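Local coordinates for protein putative acyl-CoA thioester hydrolase YbhC (Escherichia coli K-12, PDB 3GRH) that is a putative thioesterase of the outer membrane that belongs to the pectinesterase family, yet neither binds pectin nor has pectinesterase activity, at residues L243-T248 and Y274-V279; V279-G284 and A306-P311; S283-V288 and L342-N347; L338-D343 and P368-V373. All coordinates share one frame; numbering follows the deposited sequence.

Contact 1 of 4, residues L243-T248 and Y274-V279; sequences LGRQNT and YIEGDV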
loop_
_atom_site.group_PDB
_atom_site.type_symbol
_atom_site.label_atom_id
_atom_site.label_comp_id
_atom_site.label_asym_id
_atom_site.label_seq_id
_atom_site.Cartn_x
_atom_site.Cartn_y
_atom_site.Cartn_z
ATOM N N LEU A 243 8.016 -3.981 -5.041
ATOM C CA LEU A 243 9.152 -4.683 -4.472
ATOM C C LEU A 243 9.964 -3.759 -3.615
ATOM O O LEU A 243 10.390 -2.669 -4.035
ATOM C CB LEU A 243 10.040 -5.295 -5.556
ATOM C CG LEU A 243 9.314 -6.239 -6.473
ATOM C CD1 LEU A 243 10.249 -6.755 -7.535
ATOM C CD2 LEU A 243 8.622 -7.369 -5.806
ATOM N N GLY A 244 10.197 -4.183 -2.369
ATOM C CA GLY A 244 11.026 -3.448 -1.455
ATOM C C GLY A 244 11.444 -4.290 -0.279
ATOM O O GLY A 244 11.496 -5.526 -0.377
ATOM N N ARG A 245 11.770 -3.567 0.788
ATOM C CA ARG A 245 12.177 -4.182 2.067
ATOM C C ARG A 245 11.379 -3.453 3.134
ATOM O O ARG A 245 10.257 -3.838 3.401
ATOM C CB ARG A 245 13.632 -4.153 2.297
ATOM C CG ARG A 245 14.428 -4.930 1.304
ATOM C CD ARG A 245 14.295 -6.360 1.428
ATOM N NE ARG A 245 15.136 -7.027 0.406
ATOM C CZ ARG A 245 14.680 -7.562 -0.726
ATOM N NH1 ARG A 245 13.402 -7.546 -1.050
ATOM N NH2 ARG A 245 15.540 -8.201 -1.559
ATOM N N GLN A 246 11.867 -2.319 3.646
ATOM C CA GLN A 246 11.086 -1.564 4.658
ATOM C C GLN A 246 10.223 -0.509 4.027
ATOM O O GLN A 246 10.682 0.286 3.275
ATOM C CB GLN A 246 12.027 -0.951 5.707
ATOM C CG GLN A 246 11.371 -0.368 6.868
ATOM C CD GLN A 246 12.276 0.351 7.783
ATOM O OE1 GLN A 246 13.383 -0.091 7.998
ATOM N NE2 GLN A 246 11.834 1.533 8.292
ATOM N N ASN A 247 8.930 -0.555 4.330
ATOM C CA ASN A 247 7.921 0.407 3.883
ATOM C C ASN A 247 7.736 0.368 2.358
ATOM O O ASN A 247 7.511 1.427 1.735
ATOM C CB ASN A 247 8.280 1.830 4.298
ATOM C CG ASN A 247 8.313 2.046 5.785
ATOM O OD1 ASN A 247 9.383 2.401 6.332
ATOM N ND2 ASN A 247 7.182 1.853 6.461
ATOM N N THR A 248 7.631 -0.819 1.751
ATOM C CA THR A 248 7.429 -0.961 0.354
ATOM C C THR A 248 6.280 -0.174 -0.292
ATOM O O THR A 248 6.504 0.511 -1.281
ATOM C CB THR A 248 7.235 -2.445 0.089
ATOM O OG1 THR A 248 8.397 -3.157 0.544
ATOM C CG2 THR A 248 7.051 -2.676 -1.361
ATOM N N TYR A 274 1.463 -8.433 -6.358
ATOM C CA TYR A 274 2.472 -9.101 -5.557
ATOM C C TYR A 274 3.216 -8.033 -4.849
ATOM O O TYR A 274 3.719 -7.150 -5.496
ATOM C CB TYR A 274 3.383 -9.904 -6.423
ATOM C CG TYR A 274 4.560 -10.506 -5.711
ATOM C CD1 TYR A 274 4.434 -11.642 -4.991
ATOM C CD2 TYR A 274 5.774 -9.907 -5.745
ATOM C CE1 TYR A 274 5.492 -12.177 -4.303
ATOM C CE2 TYR A 274 6.848 -10.484 -5.104
ATOM C CZ TYR A 274 6.678 -11.568 -4.363
ATOM O OH TYR A 274 7.744 -12.192 -3.683
ATOM N N ILE A 275 3.330 -8.118 -3.518
ATOM C CA ILE A 275 4.007 -7.082 -2.719
ATOM C C ILE A 275 5.002 -7.768 -1.798
ATOM O O ILE A 275 4.664 -8.752 -1.161
ATOM C CB ILE A 275 2.978 -6.295 -1.896
ATOM C CG1 ILE A 275 1.947 -5.724 -2.820
ATOM C CG2 ILE A 275 3.726 -5.179 -1.101
ATOM C CD1 ILE A 275 0.867 -4.863 -2.081
ATOM N N GLU A 276 6.249 -7.334 -1.868
ATOM C CA GLU A 276 7.365 -8.005 -1.143
ATOM C C GLU A 276 8.037 -6.971 -0.250
ATOM O O GLU A 276 8.198 -5.817 -0.620
ATOM C CB GLU A 276 8.366 -8.488 -2.179
ATOM C CG GLU A 276 9.555 -9.233 -1.673
ATOM C CD GLU A 276 10.347 -9.830 -2.807
ATOM O OE1 GLU A 276 9.843 -10.770 -3.510
ATOM O OE2 GLU A 276 11.530 -9.403 -2.977
ATOM N N GLY A 277 8.418 -7.394 0.936
ATOM C CA GLY A 277 9.218 -6.579 1.812
ATOM C C GLY A 277 9.536 -7.313 3.080
ATOM O O GLY A 277 9.434 -8.531 3.147
ATOM N N ASP A 278 9.949 -6.548 4.084
ATOM C CA ASP A 278 10.162 -7.127 5.409
ATOM C C ASP A 278 9.434 -6.408 6.545
ATOM O O ASP A 278 8.504 -6.950 7.131
ATOM C CB ASP A 278 11.669 -7.358 5.714
ATOM C CG ASP A 278 12.575 -6.183 5.390
ATOM O OD1 ASP A 278 12.240 -4.994 5.626
ATOM O OD2 ASP A 278 13.741 -6.484 4.991
ATOM N N VAL A 279 9.836 -5.192 6.838
ATOM C CA VAL A 279 9.308 -4.395 7.955
ATOM C C VAL A 279 8.323 -3.366 7.428
ATOM O O VAL A 279 8.620 -2.516 6.623
ATOM C CB VAL A 279 10.459 -3.697 8.648
ATOM C CG1 VAL A 279 9.977 -2.684 9.708
ATOM C CG2 VAL A 279 11.364 -4.753 9.279
#
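Arg245 and Glu276 lie side by side and point the same way, joined by a salt bridge from NH1 of Arg245 to OE2 of Glu276 at 3.3 Å. The acceptor uses its anti lone pair and sits near the guanidinium edge, with the two planes 32° apart. The same NH1 also donates to Gly244 O, while NE is taken by Asp216. The other carboxylate oxygen, Glu276 OE1, accepts from Tyr274 OH at 2.5 Å, so both oxygens are engaged. In the backbone, Glu276 O is gripped twice, by Gly244 N at 3.1 Å and by Thr248 OG1 at 2.9 Å. With OG1 beside its own backbone N (chi1 -59°), Thr248 turns its hydroxyl to that carbonyl and sets CG2 near Ile275 CG2. These segments belong to successive coils of the right-handed parallel beta-helix of the pectinesterase family: Leu243 and Glu276 form a parallel bridge, after which both chains leave the strand and turn together. Across the turn Asp278 N donates to Arg245 O at 2.8 Å and nearly straight (170°), and Asn247 N reaches Val279 O at 3.0 Å. Asp278 folds its carboxylate back over the Arg245 backbone; OD1 accepts from Val279 N and also pairs with Arg301. Gln246 lies extended along Val279, CG to CB 3.9 Å, and its amide is held by Asn222 and His223. Asn247 ND2 is bound to Ser283. At the strand end, Leu243 CD2 meets the edge of the Tyr274 ring at CE2, 3.7 Å away.

Contact 2 of 4, residues V279-G284 and A306-P311; sequences VDIVSG and AYVFAP
Val282 and Phe309 lie side by side at the apolar centre, Val282 CB 3.9 Å from Phe309 CD1, with the aromatic ring further covered by Val308 CG1 over one face. Ile281 CD1 adds a looser touch on Val308, and Phe295 and Phe321 extend this greasy cluster into the interior. Around it the backbones run in parallel register: Val282 N donates to Val308 O at 2.9 Å, Ala310 N to Val282 O at 2.8 Å, and Gly284 N to Ala310 O at 3.1 Å. Such in-register stacking of equivalent residues is how neighbouring coils of a parallel beta-helix join, here where both chains turn a corner between faces. Ile281 N meets Tyr307 O in the carbonyl plane (3.2 Å), whereas the bond from Asp280 N to the same oxygen is weak. On the polar side stands Asp280, the predicted nucleophile; its OD1 lies 3.6 Å from both Ala310 CB and Tyr307 CB, and it is salt-bridged to Arg340. Val279 CG1 meets the Tyr307 ring at its edge, and the ring also makes a cation-pi contact with Arg340. Ser283 OG, beside its own backbone N (chi1 -63°), donates to Asp280 O at 2.9 Å and accepts from Asn247 ND2. Losing that hydroxyl to an alanine here would probably leave both Asp280 O and Asn247 ND2 without this mate and the corner at 280-282 less firmly fixed.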
loop_
_atom_site.group_PDB
_atom_site.type_symbol
_atom_site.label_atom_id
_atom_site.label_comp_id
_atom_site.label_asym_id
_atom_site.label_seq_id
_atom_site.Cartn_x
_atom_site.Cartn_y
_atom_site.Cartn_z
ATOM N N VAL A 279 9.836 -5.192 6.838
ATOM C CA VAL A 279 9.308 -4.395 7.955
ATOM C C VAL A 279 8.323 -3.366 7.428
ATOM O O VAL A 279 8.620 -2.516 6.623
ATOM C CB VAL A 279 10.459 -3.697 8.648
ATOM C CG1 VAL A 279 9.977 -2.684 9.708
ATOM C CG2 VAL A 279 11.364 -4.753 9.279
ATOM N N ASP A 280 7.091 -3.469 7.895
ATOM C CA ASP A 280 6.010 -2.556 7.546
ATOM C C ASP A 280 5.839 -2.474 6.057
ATOM O O ASP A 280 5.898 -1.370 5.485
ATOM C CB ASP A 280 6.262 -1.209 8.228
ATOM C CG ASP A 280 6.359 -1.299 9.747
ATOM O OD1 ASP A 280 5.884 -2.252 10.386
ATOM O OD2 ASP A 280 6.919 -0.319 10.377
ATOM N N ILE A 281 5.536 -3.612 5.444
ATOM C CA ILE A 281 5.506 -3.729 4.021
ATOM C C ILE A 281 4.413 -2.827 3.445
ATOM O O ILE A 281 4.595 -2.244 2.402
ATOM C CB ILE A 281 5.321 -5.165 3.636
ATOM C CG1 ILE A 281 6.400 -6.075 4.257
ATOM C CG2 ILE A 281 5.267 -5.316 2.118
ATOM C CD1 ILE A 281 6.085 -7.520 3.971
ATOM N N VAL A 282 3.254 -2.792 4.071
ATOM C CA VAL A 282 2.118 -1.928 3.638
ATOM C C VAL A 282 1.800 -1.007 4.819
ATOM O O VAL A 282 1.495 -1.469 5.871
ATOM C CB VAL A 282 0.871 -2.748 3.298
ATOM C CG1 VAL A 282 -0.280 -1.794 3.094
ATOM C CG2 VAL A 282 1.185 -3.639 2.078
ATOM N N SER A 283 2.035 0.281 4.646
ATOM C CA SER A 283 1.929 1.256 5.699
ATOM C C SER A 283 1.069 2.418 5.321
ATOM O O SER A 283 0.957 2.752 4.132
ATOM C CB SER A 283 3.358 1.836 5.918
ATOM O OG SER A 283 4.334 0.896 6.363
ATOM N N GLY A 284 0.463 3.058 6.307
ATOM C CA GLY A 284 -0.070 4.363 6.122
ATOM C C GLY A 284 -1.489 4.585 6.412
ATOM O O GLY A 284 -2.171 3.769 7.080
ATOM N N ALA A 306 9.650 -8.845 11.058
ATOM C CA ALA A 306 8.952 -8.589 9.826
ATOM C C ALA A 306 7.528 -8.365 10.173
ATOM O O ALA A 306 7.025 -9.000 11.045
ATOM C CB ALA A 306 9.020 -9.804 8.912
ATOM N N TYR A 307 6.887 -7.427 9.502
ATOM C CA TYR A 307 5.507 -7.021 9.779
ATOM C C TYR A 307 4.832 -6.658 8.482
ATOM O O TYR A 307 5.291 -5.739 7.849
ATOM C CB TYR A 307 5.405 -5.797 10.704
ATOM C CG TYR A 307 6.364 -5.793 11.863
ATOM C CD1 TYR A 307 6.098 -6.478 13.043
ATOM C CD2 TYR A 307 7.588 -5.167 11.716
ATOM C CE1 TYR A 307 7.053 -6.475 14.069
ATOM C CE2 TYR A 307 8.545 -5.217 12.739
ATOM C CZ TYR A 307 8.243 -5.858 13.891
ATOM O OH TYR A 307 9.185 -5.843 14.943
ATOM N N VAL A 308 3.744 -7.319 8.104
ATOM C CA VAL A 308 3.164 -7.064 6.842
ATOM C C VAL A 308 2.456 -5.733 6.792
ATOM O O VAL A 308 2.701 -4.903 5.942
ATOM C CB VAL A 308 2.230 -8.176 6.380
ATOM C CG1 VAL A 308 1.645 -7.864 4.988
ATOM C CG2 VAL A 308 3.030 -9.512 6.402
ATOM N N PHE A 309 1.528 -5.510 7.738
ATOM C CA PHE A 309 0.695 -4.316 7.721
ATOM C C PHE A 309 0.997 -3.364 8.853
ATOM O O PHE A 309 1.099 -3.779 10.019
ATOM C CB PHE A 309 -0.789 -4.729 7.843
ATOM C CG PHE A 309 -1.300 -5.478 6.695
ATOM C CD1 PHE A 309 -1.515 -4.871 5.466
ATOM C CD2 PHE A 309 -1.595 -6.792 6.859
ATOM C CE1 PHE A 309 -1.915 -5.630 4.390
ATOM C CE2 PHE A 309 -2.081 -7.526 5.809
ATOM C CZ PHE A 309 -2.219 -6.940 4.584
ATOM N N ALA A 310 1.137 -2.067 8.532
ATOM C CA ALA A 310 1.351 -1.014 9.534
ATOM C C ALA A 310 0.451 0.164 9.269
ATOM O O ALA A 310 0.883 1.219 8.749
ATOM C CB ALA A 310 2.815 -0.569 9.474
ATOM N N PRO A 311 -0.825 -0.027 9.527
ATOM C CA PRO A 311 -1.799 1.007 9.327
ATOM C C PRO A 311 -1.640 2.157 10.369
ATOM O O PRO A 311 -1.356 1.920 11.585
ATOM C CB PRO A 311 -3.111 0.266 9.510
ATOM C CG PRO A 311 -2.823 -0.880 10.270
ATOM C CD PRO A 311 -1.413 -1.249 10.073
#

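Contact 3 of 4, residues S283-V288 and L342-N347; sequences SGRGAV and LDVDAN
Arg285 and Asp345 come from opposite directions and meet in a salt bridge that ties one coil of the beta-helix to a loop leaving a later coil, after strand 337-342. The arginine begins extended, CG opposite the backbone N (chi1 -173°), then bends at chi3 (-69°), which brings NH2 to the carboxylate of Asp345. NH2 donates to Asp345 OD2 at 3.1 Å in a nearly straight bond; the oxygen lies in the guanidinium plane, but the nitrogen approaches on the syn side, out of the carboxylate plane, the guanidinium and carboxylate planes being 42° apart. Asp345 carries its CG between backbone N and carbonyl carbon, turned toward the arginine, and its OD1 is held by Thr348. Val344 CG2 lies obliquely beside the guanidinium, 3.5 Å from Arg285 NH2. Further back Leu342 CD2 rests 4.2 Å from Ser283 CB. Arg285 NE and NH1 are anchored on Ala312 O and Glu261 O. A leucine in place of Arg285 would probably leave Asp345 OD2 without its charged mate and those two carbonyls without their side-chain donors. Bridging the ion pair, a water accepts from Arg285 NH1 at 3.0 Å and donates to Asp345 OD2 at 2.9 Å.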
loop_
_atom_site.group_PDB
_atom_site.type_symbol
_atom_site.label_atom_id
_atom_site.label_comp_id
_atom_site.label_asym_id
_atom_site.label_seq_id
_atom_site.Cartn_x
_atom_site.Cartn_y
_atom_site.Cartn_z
ATOM N N SER A 283 2.035 0.281 4.646
ATOM C CA SER A 283 1.929 1.256 5.699
ATOM C C SER A 283 1.069 2.418 5.321
ATOM O O SER A 283 0.957 2.752 4.132
ATOM C CB SER A 283 3.358 1.836 5.918
ATOM O OG SER A 283 4.334 0.896 6.363
ATOM N N GLY A 284 0.463 3.058 6.307
ATOM C CA GLY A 284 -0.070 4.363 6.122
ATOM C C GLY A 284 -1.489 4.585 6.412
ATOM O O GLY A 284 -2.171 3.769 7.080
ATOM N N ARG A 285 -1.980 5.715 5.898
ATOM C CA ARG A 285 -3.328 6.210 6.235
ATOM C C ARG A 285 -4.154 6.270 4.967
ATOM O O ARG A 285 -3.797 6.956 4.053
ATOM C CB ARG A 285 -3.210 7.614 6.811
ATOM C CG ARG A 285 -4.504 8.199 7.373
ATOM C CD ARG A 285 -4.269 9.369 8.276
ATOM N NE ARG A 285 -3.656 8.989 9.498
ATOM C CZ ARG A 285 -3.128 9.869 10.347
ATOM N NH1 ARG A 285 -3.160 11.187 10.115
ATOM N NH2 ARG A 285 -2.610 9.426 11.447
ATOM N N GLY A 286 -5.291 5.607 4.963
ATOM C CA GLY A 286 -6.136 5.536 3.778
ATOM C C GLY A 286 -6.894 4.232 3.892
ATOM O O GLY A 286 -6.514 3.335 4.651
ATOM N N ALA A 287 -7.978 4.125 3.133
ATOM C CA ALA A 287 -8.756 2.955 3.065
ATOM C C ALA A 287 -8.270 2.163 1.851
ATOM O O ALA A 287 -8.385 2.670 0.687
ATOM C CB ALA A 287 -10.150 3.328 2.857
ATOM N N VAL A 288 -7.731 0.984 2.079
ATOM C CA VAL A 288 -7.135 0.197 0.985
ATOM C C VAL A 288 -7.718 -1.176 1.049
ATOM O O VAL A 288 -7.701 -1.793 2.114
ATOM C CB VAL A 288 -5.608 0.079 1.073
ATOM C CG1 VAL A 288 -5.081 -0.545 -0.256
ATOM C CG2 VAL A 288 -5.007 1.470 1.340
ATOM N N LEU A 342 0.930 1.738 13.309
ATOM C CA LEU A 342 1.906 2.800 13.046
ATOM C C LEU A 342 1.393 4.041 13.763
ATOM O O LEU A 342 0.611 4.812 13.215
ATOM C CB LEU A 342 2.034 3.033 11.520
ATOM C CG LEU A 342 2.949 4.101 10.975
ATOM C CD1 LEU A 342 4.346 3.889 11.487
ATOM C CD2 LEU A 342 2.946 4.053 9.458
ATOM N N ASP A 343 1.828 4.189 15.030
ATOM C CA ASP A 343 1.265 5.188 15.933
ATOM C C ASP A 343 1.992 6.535 15.747
ATOM O O ASP A 343 2.766 6.991 16.570
ATOM C CB ASP A 343 1.355 4.713 17.359
ATOM C CG ASP A 343 0.300 3.722 17.742
ATOM O OD1 ASP A 343 -0.558 3.325 16.904
ATOM O OD2 ASP A 343 0.366 3.348 18.944
ATOM N N VAL A 344 1.701 7.171 14.633
ATOM C CA VAL A 344 2.388 8.380 14.186
ATOM C C VAL A 344 2.009 9.620 14.983
ATOM O O VAL A 344 2.798 10.613 15.093
ATOM C CB VAL A 344 2.154 8.628 12.691
ATOM C CG1 VAL A 344 3.022 7.709 11.854
ATOM C CG2 VAL A 344 0.688 8.505 12.292
ATOM N N ASP A 345 0.826 9.573 15.585
ATOM C CA ASP A 345 0.292 10.649 16.357
ATOM C C ASP A 345 -0.716 10.104 17.385
ATOM O O ASP A 345 -1.094 8.941 17.326
ATOM C CB ASP A 345 -0.295 11.726 15.394
ATOM C CG ASP A 345 -1.427 11.200 14.519
ATOM O OD1 ASP A 345 -2.163 10.348 15.038
ATOM O OD2 ASP A 345 -1.590 11.630 13.335
ATOM N N ALA A 346 -1.175 10.947 18.310
ATOM C CA ALA A 346 -1.991 10.426 19.406
ATOM C C ALA A 346 -3.359 9.928 18.952
ATOM O O ALA A 346 -3.945 8.995 19.541
ATOM C CB ALA A 346 -2.078 11.449 20.550
ATOM N N ASN A 347 -3.829 10.431 17.823
ATOM C CA ASN A 347 -5.157 10.042 17.426
ATOM C C ASN A 347 -5.102 8.963 16.371
ATOM O O ASN A 347 -5.924 8.973 15.496
ATOM C CB ASN A 347 -5.957 11.228 16.900
ATOM C CG ASN A 347 -7.470 10.944 16.836
ATOM O OD1 ASN A 347 -8.051 10.310 17.740
ATOM N ND2 ASN A 347 -8.120 11.426 15.763
HETATM O O HOH W 1 -2.741 13.708 11.729
#

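Contact 4 of 4, residues L338-D343 and P368-V373; sequences LGRSLD and PWADAV
Arg340, with CG wedged between backbone N and carbonyl carbon (chi1 56°) and its chain extended to NE, lays one guanidinium face against Val373, whose CB sits above its centre, 3.6 Å from CZ. Strand 339-342 and the weakly bonded strand 369-373 run parallel on neighbouring coils of the beta-helix, 28° apart in direction. Arg340, a substrate-binding residue by similarity, points its NE to Asp280 and makes a cation-pi contact with the Tyr307 ring, so Val373 backs a residue of the presumed active site. On the opposite sheet face Trp369 (chi1 -52°) offers one ring face to Leu338 CB, which sits offset near the rim in a CH-pi contact 3.9 Å from the centroid of the six-membered ring, and Leu338 CD1 touches Pro368. Gly339 N lies 3.4 Å from Trp369 CE3; a CB on this glycine would clash with CZ3. The backbones pair through Ala370 N to Gly339 O (2.9 Å), and Val373 N to Ser341 O (3.0 Å). Between these bonds a water accepts from Ser341 N and lies beside Ala370 O. Leu342 CD1 is pressed against Val373 CG1 at 3.5 Å. A second water accepts from Arg340 NH1 and donates to Asp371 O at 2.7 Å.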
loop_
_atom_site.group_PDB
_atom_site.type_symbol
_atom_site.label_atom_id
_atom_site.label_comp_id
_atom_site.label_asym_id
_atom_site.label_seq_id
_atom_site.Cartn_x
_atom_site.Cartn_y
_atom_site.Cartn_z
ATOM N N LEU A 338 1.923 -10.423 11.196
ATOM C CA LEU A 338 0.955 -9.867 10.243
ATOM C C LEU A 338 0.931 -8.385 10.292
ATOM O O LEU A 338 0.545 -7.717 9.294
ATOM C CB LEU A 338 -0.393 -10.441 10.487
ATOM C CG LEU A 338 -0.576 -11.926 10.290
ATOM C CD1 LEU A 338 -1.995 -12.291 10.763
ATOM C CD2 LEU A 338 -0.343 -12.245 8.832
ATOM N N GLY A 339 1.322 -7.772 11.430
ATOM C CA GLY A 339 1.294 -6.336 11.446
ATOM C C GLY A 339 1.554 -5.709 12.797
ATOM O O GLY A 339 1.788 -6.396 13.785
ATOM N N ARG A 340 1.465 -4.391 12.821
ATOM C CA ARG A 340 1.588 -3.573 14.061
ATOM C C ARG A 340 1.047 -2.213 13.714
ATOM O O ARG A 340 0.980 -1.793 12.568
ATOM C CB ARG A 340 2.998 -3.437 14.582
ATOM C CG ARG A 340 3.949 -2.876 13.582
ATOM C CD ARG A 340 5.341 -2.853 14.144
ATOM N NE ARG A 340 6.312 -2.273 13.226
ATOM C CZ ARG A 340 7.587 -2.049 13.535
ATOM N NH1 ARG A 340 8.087 -2.360 14.737
ATOM N NH2 ARG A 340 8.386 -1.491 12.644
ATOM N N SER A 341 0.531 -1.514 14.708
ATOM C CA SER A 341 -0.014 -0.206 14.412
ATOM C C SER A 341 1.095 0.822 14.264
ATOM O O SER A 341 2.097 0.765 14.976
ATOM C CB SER A 341 -0.985 0.203 15.553
ATOM O OG SER A 341 -1.538 1.524 15.357
ATOM N N LEU A 342 0.930 1.738 13.309
ATOM C CA LEU A 342 1.906 2.800 13.046
ATOM C C LEU A 342 1.393 4.041 13.763
ATOM O O LEU A 342 0.611 4.812 13.215
ATOM C CB LEU A 342 2.034 3.033 11.520
ATOM C CG LEU A 342 2.949 4.101 10.975
ATOM C CD1 LEU A 342 4.346 3.889 11.487
ATOM C CD2 LEU A 342 2.946 4.053 9.458
ATOM N N ASP A 343 1.828 4.189 15.030
ATOM C CA ASP A 343 1.265 5.188 15.933
ATOM C C ASP A 343 1.992 6.535 15.747
ATOM O O ASP A 343 2.766 6.991 16.570
ATOM C CB ASP A 343 1.355 4.713 17.359
ATOM C CG ASP A 343 0.300 3.722 17.742
ATOM O OD1 ASP A 343 -0.558 3.325 16.904
ATOM O OD2 ASP A 343 0.366 3.348 18.944
ATOM N N PRO A 368 0.663 -13.000 16.316
ATOM C CA PRO A 368 0.737 -12.477 14.977
ATOM C C PRO A 368 0.777 -10.970 14.838
ATOM O O PRO A 368 1.122 -10.486 13.799
ATOM C CB PRO A 368 -0.555 -13.014 14.332
ATOM C CG PRO A 368 -1.436 -13.245 15.499
ATOM C CD PRO A 368 -0.615 -13.677 16.592
ATOM N N TRP A 369 0.415 -10.251 15.887
ATOM C CA TRP A 369 0.421 -8.817 15.891
ATOM C C TRP A 369 1.377 -8.278 16.948
ATOM O O TRP A 369 1.363 -8.663 18.128
ATOM C CB TRP A 369 -0.977 -8.304 16.156
ATOM C CG TRP A 369 -2.064 -8.836 15.305
ATOM C CD1 TRP A 369 -3.026 -9.690 15.685
ATOM C CD2 TRP A 369 -2.347 -8.504 13.917
ATOM N NE1 TRP A 369 -3.910 -9.918 14.626
ATOM C CE2 TRP A 369 -3.465 -9.187 13.544
ATOM C CE3 TRP A 369 -1.734 -7.638 12.987
ATOM C CZ2 TRP A 369 -4.007 -9.060 12.274
ATOM C CZ3 TRP A 369 -2.267 -7.526 11.751
ATOM C CH2 TRP A 369 -3.366 -8.215 11.404
ATOM N N ALA A 370 2.243 -7.397 16.496
ATOM C CA ALA A 370 3.302 -6.822 17.334
ATOM C C ALA A 370 2.884 -5.532 18.026
ATOM O O ALA A 370 1.919 -4.865 17.653
ATOM C CB ALA A 370 4.539 -6.575 16.468
ATOM N N ASP A 371 3.687 -5.114 18.999
ATOM C CA ASP A 371 3.455 -3.802 19.596
ATOM C C ASP A 371 3.641 -2.675 18.589
ATOM O O ASP A 371 4.338 -2.835 17.557
ATOM C CB ASP A 371 4.447 -3.565 20.703
ATOM C CG ASP A 371 4.369 -4.596 21.795
ATOM O OD1 ASP A 371 3.449 -5.463 21.813
ATOM O OD2 ASP A 371 5.287 -4.554 22.678
ATOM N N ALA A 372 3.080 -1.508 18.893
ATOM C CA ALA A 372 3.088 -0.402 17.906
ATOM C C ALA A 372 4.443 0.199 17.693
ATOM O O ALA A 372 5.269 0.252 18.624
ATOM C CB ALA A 372 2.136 0.683 18.322
ATOM N N VAL A 373 4.682 0.622 16.456
ATOM C CA VAL A 373 5.917 1.333 16.183
ATOM C C VAL A 373 5.697 2.792 16.595
ATOM O O VAL A 373 4.566 3.312 16.600
ATOM C CB VAL A 373 6.430 1.082 14.769
ATOM C CG1 VAL A 373 5.467 1.523 13.795
ATOM C CG2 VAL A 373 7.830 1.729 14.534
HETATM O O HOH W 2 6.918 -3.547 17.109
HETATM O O HOH W 3 0.285 -2.726 17.375
#

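How the contacts relate
Contacts 1, 2 and 4 join neighbouring coils of the beta-helix, whereas contact 3 reaches past the coil of strand 307-311. Contact 1 passes Val279 to contact 2, their centres about 8 Å apart, and Asn247 ND2 lies 3.0 Å from Ser283 OG. Contact 4, equally near contact 2, supplies Arg340, whose NE meets OD1 of the predicted nucleophile Asp280 at 2.9 Å and whose NH2 packs 3.5 Å from Val279 CG1. The presumed active site is thus formed by contacts 2 and 4, with contact 1 packing beside it. Contact 3 shares Ser283 and Gly284 with contact 2 and Leu342 and Asp343 with contact 4; Leu342 N probably hydrogen-bonds Pro311 O (2.9 Å), linking both to contact 2.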